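Local coordinates for probable tautomerase HP_0924 (Helicobacter pylori, PDB 3M21), which is a probable tautomerase of the MIF superfamily, a small beta-alpha-beta protein that assembles from six short chains, at residues I5-E10 and V43-V48. Sequence-based numbering, arbitrary orientation.
Sequences IKLVPE and VIIDEV
K6 and D46 run side by side off neighbouring parallel strands and join in a salt bridge, K6 NZ lying 2.7 Å from D46 OD2. The lysine extends as far as CE and then bends (chi4 -59°), which swings its ammonium toward D46; it meets OD2 from above the carboxylate plane, 37° out of it. N4 steadies the pair, its ND2 donating to D46 OD2 and its OD1 accepting a weak bond from K6 NZ.

Beneath the side chains the backbones bond in regular parallel register. I5, opposite I45, bonds to the two residues flanking it, its N to I44 O and its O accepting D46 N at 2.7 Å. L7, opposite E47, does the same: its N reaches D46 O at 3.1 Å, and its O accepts V48 N. Past the strand end, V48 O is approached by carbon alone within this pair of segments: V8 CA faces it in a CA-H...O contact, beside V8 CG1 and P9 CD, each 3.2 Å away.

The face carrying I5, I45 and L7 is largely apolar. L7 CD2 packs 4.2 Å from I45 CG2, and I5 lies against I45 and V43. At the end of this face P9 CG rests against E47 CB and OE2, while E47 OE1 is held by K19 and by N52 of the second subunit.

Helix 16-34 covers this apolar face, V26 meeting I5 and L22 meeting L7 and I45, as expected of the crossover in a beta-alpha-beta unit. A strand of the second subunit runs antiparallel beside V43 and I44, and one of the third beside I5 and K6, continuing the sheet at either edge.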
loop_
_atom_site.group_PDB
_atom_site.type_symbol
_atom_site.label_atom_id
_atom_site.label_comp_id
_atom_site.label_asym_id
_atom_site.label_seq_id
_atom_site.Cartn_x
_atom_site.Cartn_y
_atom_site.Cartn_z
ATOM N N ILE F 5 -2.054 8.719 -1.514
ATOM C CA ILE F 5 -3.140 9.381 -0.817
ATOM C C ILE F 5 -4.420 8.657 -1.180
ATOM O O ILE F 5 -4.741 8.524 -2.356
ATOM C CB ILE F 5 -3.276 10.852 -1.258
ATOM C CG1 ILE F 5 -2.025 11.639 -0.883
ATOM C CG2 ILE F 5 -4.507 11.470 -0.630
ATOM C CD1 ILE F 5 -1.978 13.023 -1.508
ATOM N N LYS F 6 -5.146 8.190 -0.174
ATOM C CA LYS F 6 -6.399 7.500 -0.422
ATOM C C LYS F 6 -7.517 8.332 0.181
ATOM O O LYS F 6 -7.496 8.650 1.375
ATOM C CB LYS F 6 -6.374 6.112 0.215
ATOM C CG LYS F 6 -5.305 5.197 -0.366
ATOM C CD LYS F 6 -5.377 3.799 0.240
ATOM C CE LYS F 6 -4.243 2.936 -0.262
ATOM N NZ LYS F 6 -4.259 2.813 -1.743
ATOM N N LEU F 7 -8.492 8.687 -0.645
ATOM C CA LEU F 7 -9.607 9.502 -0.187
ATOM C C LEU F 7 -10.918 9.077 -0.845
ATOM O O LEU F 7 -10.914 8.366 -1.844
ATOM C CB LEU F 7 -9.313 10.966 -0.501
ATOM C CG LEU F 7 -9.105 11.290 -1.989
ATOM C CD1 LEU F 7 -10.452 11.357 -2.692
ATOM C CD2 LEU F 7 -8.386 12.630 -2.144
ATOM N N VAL F 8 -12.034 9.514 -0.279
ATOM C CA VAL F 8 -13.346 9.189 -0.835
ATOM C C VAL F 8 -13.923 10.414 -1.544
ATOM O O VAL F 8 -14.016 11.497 -0.953
ATOM C CB VAL F 8 -14.332 8.757 0.268
ATOM C CG1 VAL F 8 -15.633 8.277 -0.352
ATOM C CG2 VAL F 8 -13.709 7.673 1.110
ATOM N N PRO F 9 -14.297 10.267 -2.830
ATOM C CA PRO F 9 -14.867 11.393 -3.582
ATOM C C PRO F 9 -16.101 11.955 -2.889
ATOM O O PRO F 9 -16.766 11.253 -2.130
ATOM C CB PRO F 9 -15.224 10.766 -4.928
ATOM C CG PRO F 9 -14.175 9.724 -5.097
ATOM C CD PRO F 9 -14.116 9.097 -3.707
ATOM N N GLU F 10 -16.408 13.217 -3.162
ATOM C CA GLU F 10 -17.575 13.857 -2.572
ATOM C C GLU F 10 -17.840 15.214 -3.201
ATOM O O GLU F 10 -16.918 15.999 -3.416
ATOM C CB GLU F 10 -17.392 14.019 -1.063
ATOM C CG GLU F 10 -18.504 14.822 -0.412
ATOM C CD GLU F 10 -18.618 14.586 1.079
ATOM O OE1 GLU F 10 -17.604 14.786 1.789
ATOM O OE2 GLU F 10 -19.728 14.205 1.535
ATOM N N VAL F 43 3.743 10.541 -6.518
ATOM C CA VAL F 43 2.516 10.673 -5.756
ATOM C C VAL F 43 1.405 9.975 -6.525
ATOM O O VAL F 43 1.275 10.125 -7.747
ATOM C CB VAL F 43 2.150 12.166 -5.546
ATOM C CG1 VAL F 43 0.888 12.297 -4.692
ATOM C CG2 VAL F 43 3.307 12.893 -4.891
ATOM N N ILE F 44 0.626 9.180 -5.801
ATOM C CA ILE F 44 -0.484 8.453 -6.388
ATOM C C ILE F 44 -1.698 8.689 -5.513
ATOM O O ILE F 44 -1.680 8.421 -4.308
ATOM C CB ILE F 44 -0.204 6.939 -6.447
ATOM C CG1 ILE F 44 0.954 6.657 -7.412
ATOM C CG2 ILE F 44 -1.466 6.195 -6.844
ATOM C CD1 ILE F 44 1.413 5.179 -7.443
ATOM N N ILE F 45 -2.747 9.217 -6.129
ATOM C CA ILE F 45 -3.986 9.488 -5.427
ATOM C C ILE F 45 -4.977 8.400 -5.813
ATOM O O ILE F 45 -5.221 8.149 -6.999
ATOM C CB ILE F 45 -4.574 10.859 -5.834
ATOM C CG1 ILE F 45 -3.609 11.985 -5.440
ATOM C CG2 ILE F 45 -5.926 11.056 -5.191
ATOM C CD1 ILE F 45 -3.980 13.338 -6.059
ATOM N N ASP F 46 -5.542 7.738 -4.813
ATOM C CA ASP F 46 -6.524 6.693 -5.075
ATOM C C ASP F 46 -7.870 7.207 -4.613
ATOM O O ASP F 46 -7.978 7.794 -3.538
ATOM C CB ASP F 46 -6.168 5.429 -4.302
ATOM C CG ASP F 46 -4.832 4.858 -4.714
ATOM O OD1 ASP F 46 -4.577 4.751 -5.940
ATOM O OD2 ASP F 46 -4.050 4.497 -3.816
ATOM N N GLU F 47 -8.893 6.985 -5.428
ATOM C CA GLU F 47 -10.235 7.415 -5.097
ATOM C C GLU F 47 -11.031 6.179 -4.713
ATOM O O GLU F 47 -11.282 5.298 -5.540
ATOM C CB GLU F 47 -10.861 8.140 -6.288
ATOM C CG GLU F 47 -10.230 9.504 -6.536
ATOM C CD GLU F 47 -10.653 10.135 -7.853
ATOM O OE1 GLU F 47 -9.843 10.148 -8.794
ATOM O OE2 GLU F 47 -11.798 10.610 -7.945
ATOM N N VAL F 48 -11.404 6.120 -3.437
ATOM C CA VAL F 48 -12.136 4.989 -2.875
ATOM C C VAL F 48 -13.631 5.236 -2.761
ATOM O O VAL F 48 -14.061 6.279 -2.264
ATOM C CB VAL F 48 -11.594 4.663 -1.470
ATOM C CG1 VAL F 48 -12.225 3.389 -0.951
ATOM C CG2 VAL F 48 -10.080 4.545 -1.522
#